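Local coordinates for MaoC domain protein dehydratase (Chloroflexus aurantiacus, PDB 4E3E) that catalyses the reversible dehydration of (2R,3S)-beta-methylmalyl-CoA to mesaconyl-CoA, a step of the glyoxylate assimilation cycle that regenerates acetyl-CoA, at residues I274-H279 with D341-V346; K75-I80 with Q226-V231; R26-G31 with A97-G102; D197-G202 with S293-K298. All coordinates share one frame; numbering follows the deposited sequence.

Contact 1. Residues I274-H279 with D341-V346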
loop_
_atom_site.group_PDB
_atom_site.type_symbol
_atom_site.label_atom_id
_atom_site.label_comp_id
_atom_site.label_asym_id
_atom_site.label_seq_id
_atom_site.Cartn_x
_atom_site.Cartn_y
_atom_site.Cartn_z
ATOM N N ILE A 274 -25.792 8.408 2.083
ATOM C CA ILE A 274 -25.361 8.968 3.364
ATOM C C ILE A 274 -26.358 10.061 3.767
ATOM O O ILE A 274 -26.558 11.024 3.031
ATOM C CB ILE A 274 -23.939 9.548 3.280
ATOM C CG1 ILE A 274 -22.941 8.419 2.994
ATOM C CG2 ILE A 274 -23.575 10.266 4.578
ATOM C CD1 ILE A 274 -21.619 8.886 2.414
ATOM N N ASN A 275 -26.973 9.898 4.936
ATOM C CA ASN A 275 -28.021 10.819 5.411
ATOM C C ASN A 275 -27.463 11.916 6.303
ATOM O O ASN A 275 -27.868 13.082 6.212
ATOM C CB ASN A 275 -29.096 10.029 6.161
ATOM C CG ASN A 275 -29.606 8.851 5.354
ATOM O OD1 ASN A 275 -29.608 7.699 5.824
ATOM N ND2 ASN A 275 -30.002 9.120 4.125
ATOM N N SER A 276 -26.534 11.546 7.169
ATOM C CA SER A 276 -25.833 12.543 7.973
ATOM C C SER A 276 -24.591 11.903 8.547
ATOM O O SER A 276 -24.451 10.673 8.526
ATOM C CB SER A 276 -26.729 13.127 9.072
ATOM O OG SER A 276 -26.954 12.171 10.081
ATOM N N GLY A 277 -23.687 12.740 9.041
ATOM C CA GLY A 277 -22.404 12.283 9.531
ATOM C C GLY A 277 -21.842 13.397 10.369
ATOM O O GLY A 277 -21.754 14.543 9.917
ATOM N N ARG A 278 -21.489 13.066 11.598
ATOM C CA ARG A 278 -20.847 14.007 12.495
ATOM C C ARG A 278 -19.567 13.385 13.027
ATOM O O ARG A 278 -19.593 12.269 13.561
ATOM C CB ARG A 278 -21.760 14.348 13.663
ATOM C CG ARG A 278 -22.547 15.636 13.480
ATOM C CD ARG A 278 -23.581 15.846 14.580
ATOM N NE ARG A 278 -24.620 14.823 14.434
ATOM C CZ ARG A 278 -25.894 14.939 14.802
ATOM N NH1 ARG A 278 -26.349 16.056 15.364
ATOM N NH2 ARG A 278 -26.720 13.917 14.605
ATOM N N HIS A 279 -18.456 14.102 12.857
ATOM C CA HIS A 279 -17.184 13.733 13.480
ATOM C C HIS A 279 -17.151 14.414 14.804
ATOM O O HIS A 279 -16.705 15.540 14.905
ATOM C CB HIS A 279 -16.010 14.139 12.592
ATOM C CG HIS A 279 -16.148 13.636 11.180
ATOM N ND1 HIS A 279 -15.937 12.344 10.849
ATOM C CD2 HIS A 279 -16.562 14.276 10.016
ATOM C CE1 HIS A 279 -16.181 12.171 9.536
ATOM N NE2 HIS A 279 -16.557 13.352 9.023
ATOM N N ASP A 341 -20.720 9.745 14.431
ATOM C CA ASP A 341 -22.136 9.402 14.410
ATOM C C ASP A 341 -22.553 9.432 12.945
ATOM O O ASP A 341 -22.721 10.505 12.374
ATOM C CB ASP A 341 -22.939 10.413 15.243
ATOM C CG ASP A 341 -24.432 10.107 15.273
ATOM O OD1 ASP A 341 -24.877 9.135 14.606
ATOM O OD2 ASP A 341 -25.166 10.852 15.955
ATOM N N PHE A 342 -22.712 8.257 12.342
ATOM C CA PHE A 342 -22.844 8.124 10.885
ATOM C C PHE A 342 -24.188 7.479 10.567
ATOM O O PHE A 342 -24.472 6.384 11.038
ATOM C CB PHE A 342 -21.674 7.269 10.349
ATOM C CG PHE A 342 -21.612 7.149 8.838
ATOM C CD1 PHE A 342 -21.526 8.278 8.025
ATOM C CD2 PHE A 342 -21.583 5.885 8.227
ATOM C CE1 PHE A 342 -21.457 8.150 6.631
ATOM C CE2 PHE A 342 -21.511 5.752 6.832
ATOM C CZ PHE A 342 -21.452 6.890 6.042
ATOM N N ASP A 343 -25.010 8.160 9.770
ATOM C CA ASP A 343 -26.385 7.750 9.512
ATOM C C ASP A 343 -26.483 7.571 8.004
ATOM O O ASP A 343 -26.293 8.519 7.244
ATOM C CB ASP A 343 -27.328 8.866 10.046
ATOM C CG ASP A 343 -28.793 8.750 9.576
ATOM O OD1 ASP A 343 -29.207 7.861 8.778
ATOM O OD2 ASP A 343 -29.570 9.609 10.027
ATOM N N TYR A 344 -26.766 6.350 7.565
ATOM C CA TYR A 344 -26.683 6.019 6.160
ATOM C C TYR A 344 -27.673 4.922 5.848
ATOM O O TYR A 344 -28.329 4.377 6.747
ATOM C CB TYR A 344 -25.243 5.596 5.779
ATOM C CG TYR A 344 -24.712 4.405 6.560
ATOM C CD1 TYR A 344 -24.459 4.505 7.935
ATOM C CD2 TYR A 344 -24.483 3.168 5.932
ATOM C CE1 TYR A 344 -23.982 3.424 8.664
ATOM C CE2 TYR A 344 -24.004 2.074 6.659
ATOM C CZ TYR A 344 -23.750 2.215 8.033
ATOM O OH TYR A 344 -23.274 1.144 8.773
ATOM N N THR A 345 -27.786 4.607 4.569
ATOM C CA THR A 345 -28.740 3.627 4.102
ATOM C C THR A 345 -28.025 2.551 3.287
ATOM O O THR A 345 -27.290 2.852 2.317
ATOM C CB THR A 345 -29.830 4.294 3.256
ATOM O OG1 THR A 345 -30.523 5.256 4.059
ATOM C CG2 THR A 345 -30.832 3.265 2.740
ATOM N N VAL A 346 -28.249 1.301 3.686
ATOM C CA VAL A 346 -27.637 0.158 3.016
ATOM C C VAL A 346 -28.701 -0.595 2.234
ATOM O O VAL A 346 -29.903 -0.488 2.520
ATOM C CB VAL A 346 -26.959 -0.796 4.018
ATOM C CG1 VAL A 346 -25.814 -0.085 4.742
ATOM C CG2 VAL A 346 -27.982 -1.335 5.030
#
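Asp343 O is gripped by two successive amides of the neighbouring strand, Asn275 N at 2.8 Å and Ser276 N at 3.0 Å from it. Two residues facing one is the mark of a classic beta bulge, which shifts the register by one residue between the Ile274-Tyr344 and Ser276-Asp343 pairs. Beyond it the antiparallel ladder runs regularly to Arg278, which exchanges two backbone bonds with Asp341.

On one face of the sheet the Ile274 side chain crosses that of Phe342 at about a right angle, CG2 resting 3.6 Å from Phe342 CE1. With CG anti to the backbone N (chi1 -175°), the phenylalanine ring comes edge-on to Gly277 CA; glycine suits this place because a side chain here would run into Phe342 CD1. The other face is polar. Arg278 lies alongside Asp341, NH2 3.7 Å from OD2, a long salt bridge with the oxygen well out of the guanidinium plane. Tyr327 and Tyr334 hydrogen-bond to Asp341 OD2; Arg313 forms a salt bridge with Asp341 and Arg311 one with Asp343. Such partners probably keep both buried carboxylates ionised. Backbone bonds thus join the strands, with charged groups on one face and mainly apolar contact on the other.

Contact 2. Residues K75-I80 with Q226-V231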
loop_
_atom_site.group_PDB
_atom_site.type_symbol
_atom_site.label_atom_id
_atom_site.label_comp_id
_atom_site.label_asym_id
_atom_site.label_seq_id
_atom_site.Cartn_x
_atom_site.Cartn_y
_atom_site.Cartn_z
ATOM N N LYS A 75 -10.999 15.515 -3.780
ATOM C CA LYS A 75 -10.872 16.514 -4.847
ATOM C C LYS A 75 -11.333 17.912 -4.436
ATOM O O LYS A 75 -10.824 18.911 -4.962
ATOM C CB LYS A 75 -11.690 16.125 -6.084
ATOM C CG LYS A 75 -11.478 14.722 -6.581
ATOM C CD LYS A 75 -10.084 14.567 -7.092
ATOM C CE LYS A 75 -9.372 13.406 -6.424
ATOM N NZ LYS A 75 -8.002 13.636 -6.930
ATOM N N THR A 76 -12.304 17.975 -3.526
ATOM C CA THR A 76 -12.912 19.254 -3.137
ATOM C C THR A 76 -12.072 19.945 -2.075
ATOM O O THR A 76 -12.186 21.165 -1.876
ATOM C CB THR A 76 -14.352 19.097 -2.574
ATOM O OG1 THR A 76 -14.321 18.601 -1.216
ATOM C CG2 THR A 76 -15.188 18.201 -3.451
ATOM N N VAL A 77 -11.228 19.170 -1.399
ATOM C CA VAL A 77 -10.465 19.706 -0.249
ATOM C C VAL A 77 -9.606 20.964 -0.553
ATOM O O VAL A 77 -9.682 21.958 0.201
ATOM C CB VAL A 77 -9.664 18.601 0.471
ATOM C CG1 VAL A 77 -8.714 19.192 1.522
ATOM C CG2 VAL A 77 -10.628 17.610 1.124
ATOM N N PRO A 78 -8.804 20.945 -1.646
ATOM C CA PRO A 78 -7.982 22.137 -1.942
ATOM C C PRO A 78 -8.792 23.446 -2.006
ATOM O O PRO A 78 -8.328 24.471 -1.504
ATOM C CB PRO A 78 -7.376 21.810 -3.321
ATOM C CG PRO A 78 -7.353 20.314 -3.368
ATOM C CD PRO A 78 -8.649 19.917 -2.703
ATOM N N ASP A 79 -9.998 23.391 -2.572
ATOM C CA ASP A 79 -10.817 24.590 -2.808
ATOM C C ASP A 79 -11.852 24.900 -1.729
ATOM O O ASP A 79 -12.284 26.046 -1.597
ATOM C CB ASP A 79 -11.530 24.471 -4.151
ATOM C CG ASP A 79 -10.569 24.217 -5.290
ATOM O OD1 ASP A 79 -9.596 24.981 -5.421
ATOM O OD2 ASP A 79 -10.768 23.255 -6.046
ATOM N N ILE A 80 -12.265 23.886 -0.973
ATOM C CA ILE A 80 -13.351 24.059 -0.008
ATOM C C ILE A 80 -12.862 24.064 1.435
ATOM O O ILE A 80 -13.242 24.942 2.204
ATOM C CB ILE A 80 -14.453 22.981 -0.197
ATOM C CG1 ILE A 80 -14.978 22.989 -1.637
ATOM C CG2 ILE A 80 -15.584 23.140 0.828
ATOM C CD1 ILE A 80 -15.512 24.321 -2.125
ATOM N N GLN A 226 -5.914 11.719 -2.506
ATOM C CA GLN A 226 -5.332 13.002 -2.960
ATOM C C GLN A 226 -5.993 14.169 -2.175
ATOM O O GLN A 226 -6.345 15.228 -2.707
ATOM C CB GLN A 226 -5.410 13.111 -4.490
ATOM C CG GLN A 226 -4.434 12.145 -5.189
ATOM C CD GLN A 226 -4.798 11.944 -6.643
ATOM O OE1 GLN A 226 -5.954 11.693 -6.952
ATOM N NE2 GLN A 226 -3.818 12.089 -7.551
ATOM N N ASN A 227 -6.179 13.905 -0.888
ATOM C CA ASN A 227 -6.754 14.846 0.071
ATOM C C ASN A 227 -5.554 15.516 0.729
ATOM O O ASN A 227 -4.676 14.842 1.254
ATOM C CB ASN A 227 -7.636 14.070 1.077
ATOM C CG ASN A 227 -8.115 14.913 2.277
ATOM O OD1 ASN A 227 -7.488 15.887 2.677
ATOM N ND2 ASN A 227 -9.246 14.511 2.859
ATOM N N THR A 228 -5.498 16.842 0.662
ATOM C CA THR A 228 -4.292 17.567 1.061
ATOM C C THR A 228 -4.369 18.294 2.391
ATOM O O THR A 228 -3.447 19.048 2.679
ATOM C CB THR A 228 -3.929 18.664 0.051
ATOM O OG1 THR A 228 -5.014 19.604 -0.019
ATOM C CG2 THR A 228 -3.683 18.073 -1.349
ATOM N N ALA A 229 -5.457 18.138 3.157
ATOM C CA ALA A 229 -5.634 18.932 4.385
ATOM C C ALA A 229 -4.429 18.722 5.281
ATOM O O ALA A 229 -4.001 17.597 5.493
ATOM C CB ALA A 229 -6.947 18.595 5.117
ATOM N N ARG A 230 -3.905 19.815 5.810
ATOM C CA ARG A 230 -2.565 19.851 6.413
ATOM C C ARG A 230 -2.494 19.291 7.838
ATOM O O ARG A 230 -1.423 18.837 8.284
ATOM C CB ARG A 230 -2.004 21.281 6.329
ATOM C CG ARG A 230 -1.799 21.758 4.889
ATOM C CD ARG A 230 -1.805 23.274 4.686
ATOM N NE ARG A 230 -1.454 23.553 3.288
ATOM C CZ ARG A 230 -1.548 24.728 2.666
ATOM N NH1 ARG A 230 -1.987 25.812 3.300
ATOM N NH2 ARG A 230 -1.192 24.812 1.386
ATOM N N VAL A 231 -3.622 19.317 8.550
ATOM C CA VAL A 231 -3.703 18.707 9.889
ATOM C C VAL A 231 -3.405 17.195 9.874
ATOM O O VAL A 231 -3.041 16.640 10.901
ATOM C CB VAL A 231 -5.068 18.966 10.604
ATOM C CG1 VAL A 231 -5.241 20.449 10.929
ATOM C CG2 VAL A 231 -6.245 18.424 9.783
HETATM O O HOH W 1 -7.394 15.782 -5.150
#
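An Asx turn shapes the loop that meets the end of helix 65-80: Asn227 OD1 accepts from Ala229 N, and the helix lays Val77 against the turn. The valine side chain crosses that of Asn227 obliquely, with its two methyls dividing the work. CG1, anti to the backbone N (chi1 171°), lies 3.7 Å from Asn227 OD1 and reaches on to Ala229 CB at 4.1 Å, while CG2 sits 3.8 Å from Asn227 ND2. A branched apolar residue suits this place because it can touch the amide and the alanine methyl together. Pro78 meets Thr228 at about a right angle, the ring's CG 4.1 Å from Thr228 OG1. Lacking an N-H, the proline fits the kink in this weakly bonded helical end, where its nitrogen makes no bond to the preceding turn.

Lys75 starts out away from the loop, but bends at chi2 and chi3 swing its ammonium group back to Gln226. That glutamine follows helix 215-224 in a Schellman motif, with positive phi, and its side chain crosses the lysine's at a slant. The ammonium also bonds to Thr24 O on strand 19-27, while the amide nitrogen of Gln226 bonds to Ser42 O and Ser48 OG of the second subunit. The glutamine thus joins a lysine of its own chain to the second subunit. One water accepts from Lys75 NZ and donates to Gln226 O, 2.7 Å away. Lys75 NZ itself donates to Gln226 OE1 over 2.8 Å, from above the carbonyl plane, 54° out of it.

Contact 3. Residues R26-G31 with A97-G102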
loop_
_atom_site.group_PDB
_atom_site.type_symbol
_atom_site.label_atom_id
_atom_site.label_comp_id
_atom_site.label_asym_id
_atom_site.label_seq_id
_atom_site.Cartn_x
_atom_site.Cartn_y
_atom_site.Cartn_z
ATOM N N ARG A 26 -9.571 11.660 -11.513
ATOM C CA ARG A 26 -8.911 10.486 -11.053
ATOM C C ARG A 26 -9.439 9.188 -11.595
ATOM O O ARG A 26 -10.522 8.817 -11.286
ATOM C CB ARG A 26 -9.054 10.475 -9.545
ATOM C CG ARG A 26 -8.509 9.251 -8.883
ATOM C CD ARG A 26 -7.019 9.336 -8.760
ATOM N NE ARG A 26 -6.551 8.768 -7.524
ATOM C CZ ARG A 26 -6.519 7.482 -7.279
ATOM N NH1 ARG A 26 -6.900 6.646 -8.201
ATOM N NH2 ARG A 26 -6.098 7.053 -6.129
ATOM N N THR A 27 -8.616 8.470 -12.334
ATOM C CA THR A 27 -8.939 7.118 -12.792
ATOM C C THR A 27 -8.751 6.161 -11.625
ATOM O O THR A 27 -7.694 6.155 -10.979
ATOM C CB THR A 27 -8.053 6.688 -13.970
ATOM O OG1 THR A 27 -8.242 7.601 -15.046
ATOM C CG2 THR A 27 -8.399 5.274 -14.443
ATOM N N ILE A 28 -9.784 5.369 -11.346
ATOM C CA ILE A 28 -9.744 4.439 -10.230
ATOM C C ILE A 28 -9.417 3.044 -10.743
ATOM O O ILE A 28 -10.052 2.545 -11.700
ATOM C CB ILE A 28 -11.053 4.474 -9.415
ATOM C CG1 ILE A 28 -11.303 5.894 -8.882
ATOM C CG2 ILE A 28 -10.985 3.496 -8.246
ATOM C CD1 ILE A 28 -12.646 6.058 -8.187
ATOM N N THR A 29 -8.394 2.431 -10.153
ATOM C CA THR A 29 -7.901 1.150 -10.686
ATOM C C THR A 29 -7.936 0.036 -9.656
ATOM O O THR A 29 -8.215 0.268 -8.466
ATOM C CB THR A 29 -6.443 1.262 -11.151
ATOM O OG1 THR A 29 -5.603 1.410 -9.998
ATOM C CG2 THR A 29 -6.250 2.471 -12.049
ATOM N N GLU A 30 -7.572 -1.163 -10.108
ATOM C CA GLU A 30 -7.459 -2.322 -9.230
ATOM C C GLU A 30 -6.414 -2.078 -8.179
ATOM O O GLU A 30 -6.487 -2.662 -7.098
ATOM C CB GLU A 30 -7.146 -3.604 -10.020
ATOM C CG GLU A 30 -8.264 -4.067 -10.957
ATOM C CD GLU A 30 -9.427 -4.775 -10.242
ATOM O OE1 GLU A 30 -9.672 -4.529 -9.025
ATOM O OE2 GLU A 30 -10.116 -5.588 -10.911
ATOM N N GLY A 31 -5.444 -1.210 -8.461
ATOM C CA GLY A 31 -4.453 -0.866 -7.409
ATOM C C GLY A 31 -5.095 -0.107 -6.269
ATOM O O GLY A 31 -4.717 -0.268 -5.076
ATOM N N ALA A 97 -24.623 6.210 -10.536
ATOM C CA ALA A 97 -24.091 5.101 -11.329
ATOM C C ALA A 97 -22.979 4.356 -10.588
ATOM O O ALA A 97 -22.186 4.953 -9.838
ATOM C CB ALA A 97 -23.600 5.589 -12.687
ATOM N N VAL A 98 -22.953 3.041 -10.777
ATOM C CA VAL A 98 -21.877 2.188 -10.261
ATOM C C VAL A 98 -20.528 2.627 -10.845
ATOM O O VAL A 98 -20.432 3.009 -12.024
ATOM C CB VAL A 98 -22.143 0.708 -10.626
ATOM C CG1 VAL A 98 -21.029 -0.204 -10.144
ATOM C CG2 VAL A 98 -23.461 0.263 -10.033
ATOM N N VAL A 99 -19.500 2.573 -10.009
ATOM C CA VAL A 99 -18.119 2.863 -10.408
ATOM C C VAL A 99 -17.338 1.545 -10.494
ATOM O O VAL A 99 -17.392 0.730 -9.566
ATOM C CB VAL A 99 -17.455 3.803 -9.371
ATOM C CG1 VAL A 99 -16.039 4.176 -9.798
ATOM C CG2 VAL A 99 -18.291 5.077 -9.216
ATOM N N TYR A 100 -16.638 1.334 -11.607
ATOM C CA TYR A 100 -15.812 0.156 -11.828
ATOM C C TYR A 100 -14.340 0.561 -11.994
ATOM O O TYR A 100 -14.062 1.711 -12.372
ATOM C CB TYR A 100 -16.274 -0.555 -13.108
ATOM C CG TYR A 100 -17.656 -1.183 -13.029
ATOM C CD1 TYR A 100 -17.898 -2.291 -12.207
ATOM C CD2 TYR A 100 -18.714 -0.689 -13.798
ATOM C CE1 TYR A 100 -19.154 -2.877 -12.143
ATOM C CE2 TYR A 100 -19.978 -1.271 -13.746
ATOM C CZ TYR A 100 -20.192 -2.366 -12.918
ATOM O OH TYR A 100 -21.432 -2.949 -12.844
ATOM N N PRO A 101 -13.389 -0.373 -11.735
ATOM C CA PRO A 101 -11.985 -0.103 -12.093
ATOM C C PRO A 101 -11.889 0.374 -13.531
ATOM O O PRO A 101 -12.547 -0.211 -14.414
ATOM C CB PRO A 101 -11.318 -1.491 -11.975
ATOM C CG PRO A 101 -12.150 -2.220 -10.943
ATOM C CD PRO A 101 -13.563 -1.718 -11.128
ATOM N N GLY A 102 -11.090 1.416 -13.767
ATOM C CA GLY A 102 -10.947 1.982 -15.107
ATOM C C GLY A 102 -11.765 3.243 -15.321
ATOM O O GLY A 102 -11.510 3.991 -16.262
#
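The backbones of Ile28 and Gly102 meet where the two chain segments run nearly perpendicular, 89° apart, and Gly102 N donates to Ile28 O over 2.6 Å. The same oxygen takes a CA-H...O contact from Pro101 CA at 3.3 Å, so two consecutive residues of the loop converge on it. Gly102 has a positive phi of 101°, which suits glycine, since a CB here would press on the preceding carbonyl oxygen.

Around this bond the side chains pack by their carbon atoms. The Glu30 side chain slants across that of Pro101, and a bend at chi2 (-77°) lays its carboxyl carbon CD 3.8 Å from Pro101 CG. The proline ring suits the place as a rigid apolar surface for the glutamate chain, whose charge is directed to Arg60 in a salt bridge. Thr27 turns its methyl to the loop, CG2 lying 3.8 Å from Gly102 O, and its hydroxyl is bonded to Thr104. Toward helix 65-80, Ile28 CD1 comes within 4.2 Å of Val99 CG1, two branched apolar residues closing the join.

Thr29 ends the approach to helix 30-40 as its N-cap, OG1 accepting a weak bond from Gly31 N. The contact therefore lies where strand 19-27 passes into that helix, beside the loop linking strands 84-95 and 104-116. This loop carries Ala97 and Val98, which probably help bind substrate, as in relatives. Helix 65-80 packs against the join, with Ile71 against Ile28 and Val68 against Val99, while Thr50 of the second subunit bonds to Thr27.

Contact 4. Residues D197-G202 with S293-K298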
loop_
_atom_site.group_PDB
_atom_site.type_symbol
_atom_site.label_atom_id
_atom_site.label_comp_id
_atom_site.label_asym_id
_atom_site.label_seq_id
_atom_site.Cartn_x
_atom_site.Cartn_y
_atom_site.Cartn_z
ATOM N N ASP A 197 -35.188 -9.290 6.053
ATOM C CA ASP A 197 -36.341 -9.702 6.848
ATOM C C ASP A 197 -36.010 -9.954 8.317
ATOM O O ASP A 197 -36.887 -9.820 9.161
ATOM C CB ASP A 197 -36.983 -10.963 6.256
ATOM C CG ASP A 197 -37.126 -10.889 4.742
ATOM O OD1 ASP A 197 -36.094 -10.770 4.046
ATOM O OD2 ASP A 197 -38.272 -10.957 4.246
ATOM N N ASP A 198 -34.759 -10.300 8.621
ATOM C CA ASP A 198 -34.399 -10.781 9.959
ATOM C C ASP A 198 -33.944 -9.689 10.923
ATOM O O ASP A 198 -33.829 -9.927 12.126
ATOM C CB ASP A 198 -33.326 -11.878 9.868
ATOM C CG ASP A 198 -33.682 -12.957 8.867
ATOM O OD1 ASP A 198 -34.833 -13.443 8.883
ATOM O OD2 ASP A 198 -32.804 -13.319 8.057
ATOM N N TYR A 199 -33.677 -8.497 10.397
ATOM C CA TYR A 199 -33.253 -7.382 11.235
ATOM C C TYR A 199 -34.462 -6.707 11.885
ATOM O O TYR A 199 -35.526 -6.604 11.275
ATOM C CB TYR A 199 -32.381 -6.414 10.424
ATOM C CG TYR A 199 -30.991 -6.958 10.230
ATOM C CD1 TYR A 199 -30.693 -7.810 9.160
ATOM C CD2 TYR A 199 -29.974 -6.671 11.156
ATOM C CE1 TYR A 199 -29.421 -8.338 9.003
ATOM C CE2 TYR A 199 -28.697 -7.199 11.007
ATOM C CZ TYR A 199 -28.428 -8.020 9.928
ATOM O OH TYR A 199 -27.172 -8.530 9.779
ATOM N N GLU A 200 -34.303 -6.295 13.142
ATOM C CA GLU A 200 -35.382 -5.683 13.910
ATOM C C GLU A 200 -35.120 -4.198 14.069
ATOM O O GLU A 200 -34.049 -3.801 14.542
ATOM C CB GLU A 200 -35.503 -6.335 15.293
ATOM C CG GLU A 200 -35.948 -7.789 15.255
ATOM C CD GLU A 200 -35.527 -8.572 16.487
ATOM O OE1 GLU A 200 -35.606 -8.027 17.614
ATOM O OE2 GLU A 200 -35.117 -9.742 16.329
ATOM N N VAL A 201 -36.094 -3.380 13.675
ATOM C CA VAL A 201 -35.979 -1.923 13.799
ATOM C C VAL A 201 -35.791 -1.586 15.279
ATOM O O VAL A 201 -36.521 -2.095 16.130
ATOM C CB VAL A 201 -37.225 -1.219 13.227
ATOM C CG1 VAL A 201 -37.176 0.276 13.515
ATOM C CG2 VAL A 201 -37.347 -1.480 11.717
ATOM N N GLY A 202 -34.792 -0.797 15.572
ATOM C CA GLY A 202 -34.429 -0.461 16.923
ATOM C C GLY A 202 -33.392 -1.346 17.565
ATOM O O GLY A 202 -32.862 -1.009 18.575
ATOM N N SER A 293 -23.894 -0.432 15.843
ATOM C CA SER A 293 -24.929 0.086 14.949
ATOM C C SER A 293 -26.331 -0.086 15.499
ATOM O O SER A 293 -26.598 -1.005 16.277
ATOM C CB SER A 293 -24.835 -0.549 13.557
ATOM O OG SER A 293 -23.570 -0.253 12.979
ATOM N N GLU A 294 -27.223 0.808 15.083
ATOM C CA GLU A 294 -28.647 0.669 15.376
ATOM C C GLU A 294 -29.398 0.611 14.055
ATOM O O GLU A 294 -29.051 1.351 13.122
ATOM C CB GLU A 294 -29.132 1.857 16.195
ATOM C CG GLU A 294 -30.630 1.847 16.461
ATOM C CD GLU A 294 -31.065 2.992 17.346
ATOM O OE1 GLU A 294 -30.200 3.765 17.790
ATOM O OE2 GLU A 294 -32.278 3.112 17.593
ATOM N N ILE A 295 -30.406 -0.264 13.961
ATOM C CA ILE A 295 -31.299 -0.223 12.812
ATOM C C ILE A 295 -32.338 0.869 13.100
ATOM O O ILE A 295 -33.268 0.654 13.900
ATOM C CB ILE A 295 -31.993 -1.581 12.525
ATOM C CG1 ILE A 295 -30.976 -2.742 12.436
ATOM C CG2 ILE A 295 -32.882 -1.475 11.275
ATOM C CD1 ILE A 295 -29.885 -2.582 11.380
ATOM N N LEU A 296 -32.159 2.043 12.481
ATOM C CA LEU A 296 -33.087 3.176 12.649
ATOM C C LEU A 296 -34.426 2.918 11.975
ATOM O O LEU A 296 -35.476 3.317 12.485
ATOM C CB LEU A 296 -32.490 4.459 12.084
ATOM C CG LEU A 296 -31.212 4.948 12.764
ATOM C CD1 LEU A 296 -30.689 6.196 12.065
ATOM C CD2 LEU A 296 -31.445 5.181 14.254
ATOM N N ALA A 297 -34.385 2.239 10.829
ATOM C CA ALA A 297 -35.578 2.048 10.012
ATOM C C ALA A 297 -35.352 0.960 8.999
ATOM O O ALA A 297 -34.200 0.667 8.617
ATOM C CB ALA A 297 -35.949 3.343 9.295
ATOM N N LYS A 298 -36.462 0.377 8.553
ATOM C CA LYS A 298 -36.457 -0.616 7.495
ATOM C C LYS A 298 -37.472 -0.172 6.451
ATOM O O LYS A 298 -38.616 0.154 6.795
ATOM C CB LYS A 298 -36.821 -1.993 8.063
ATOM C CG LYS A 298 -36.950 -3.090 7.017
ATOM C CD LYS A 298 -37.486 -4.407 7.591
ATOM C CE LYS A 298 -36.524 -5.056 8.569
ATOM N NZ LYS A 298 -37.053 -6.356 9.078
HETATM O O HOH W 2 -39.237 -7.990 7.692
#
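The ring of Tyr199 meets Ile295 obliquely, its CD2 4.1 Å from Ile295 CD1, and the two side chains cross at about a right angle. The phenol points on into the protein, where its hydroxyl bonds to Gly264 O, and Lys4 of the third subunit makes a cation-pi contact with the ring. An amphipathic tyrosine suits this position, offering carbon to the isoleucine and a polar end to a backbone carbonyl.

The Lys298 side chain points toward the loop and bends at chi3 (-66°). Its NZ donates to Tyr199 O over 2.7 Å, in the carbonyl plane, and a water accepts from the same nitrogen at 3.1 Å. The long flexible lysine can thus satisfy a loop carbonyl while its charge also pairs with the Trp196 ring in a cation-pi contact. Val201 packs against the strand with both methyls: CG2 rests 3.7 Å from Lys298 CB, and CG1 sits 3.6 Å from Leu296 O.

Where the loop closes on the strand, Gly202 N donates to Ile295 O at 2.7 Å. Gly202 has a positive phi of 92°, which glycine accommodates easily. On the side of strand 307-318, Leu296 and Ala297 both face Arg311 in a classic beta bulge. The Gly202 bond, the Val201 packing and the lysine bond hold the loop that leads into strand 204-212, outermost within this chain, beside strand 288-300 in the antiparallel sheet characteristic of the hot dog fold.

How the contacts relate
Contacts 1, 3 and 4 all reach one antiparallel sheet. Contact 1 lies near its middle, about 8 Å from the centre of the chain, while contact 3 involves strand 19-27 and contact 4 adjoins strand 204-212, the two strands outermost within this chain. Contacts 1 and 4 touch, with Leu296 CD1 4.0 Å from Asp343 OD1, and their centres are 15 Å apart. Contacts 2 and 3 also meet, through a weak bond between Arg26 and Gln226, and both face the second subunit. Contact 3 includes part of the probable substrate site; the side chain of Ile274 in contact 1 is about 7 Å from that of Ser65, a probable substrate-binding residue. Contact 4 is remote from it.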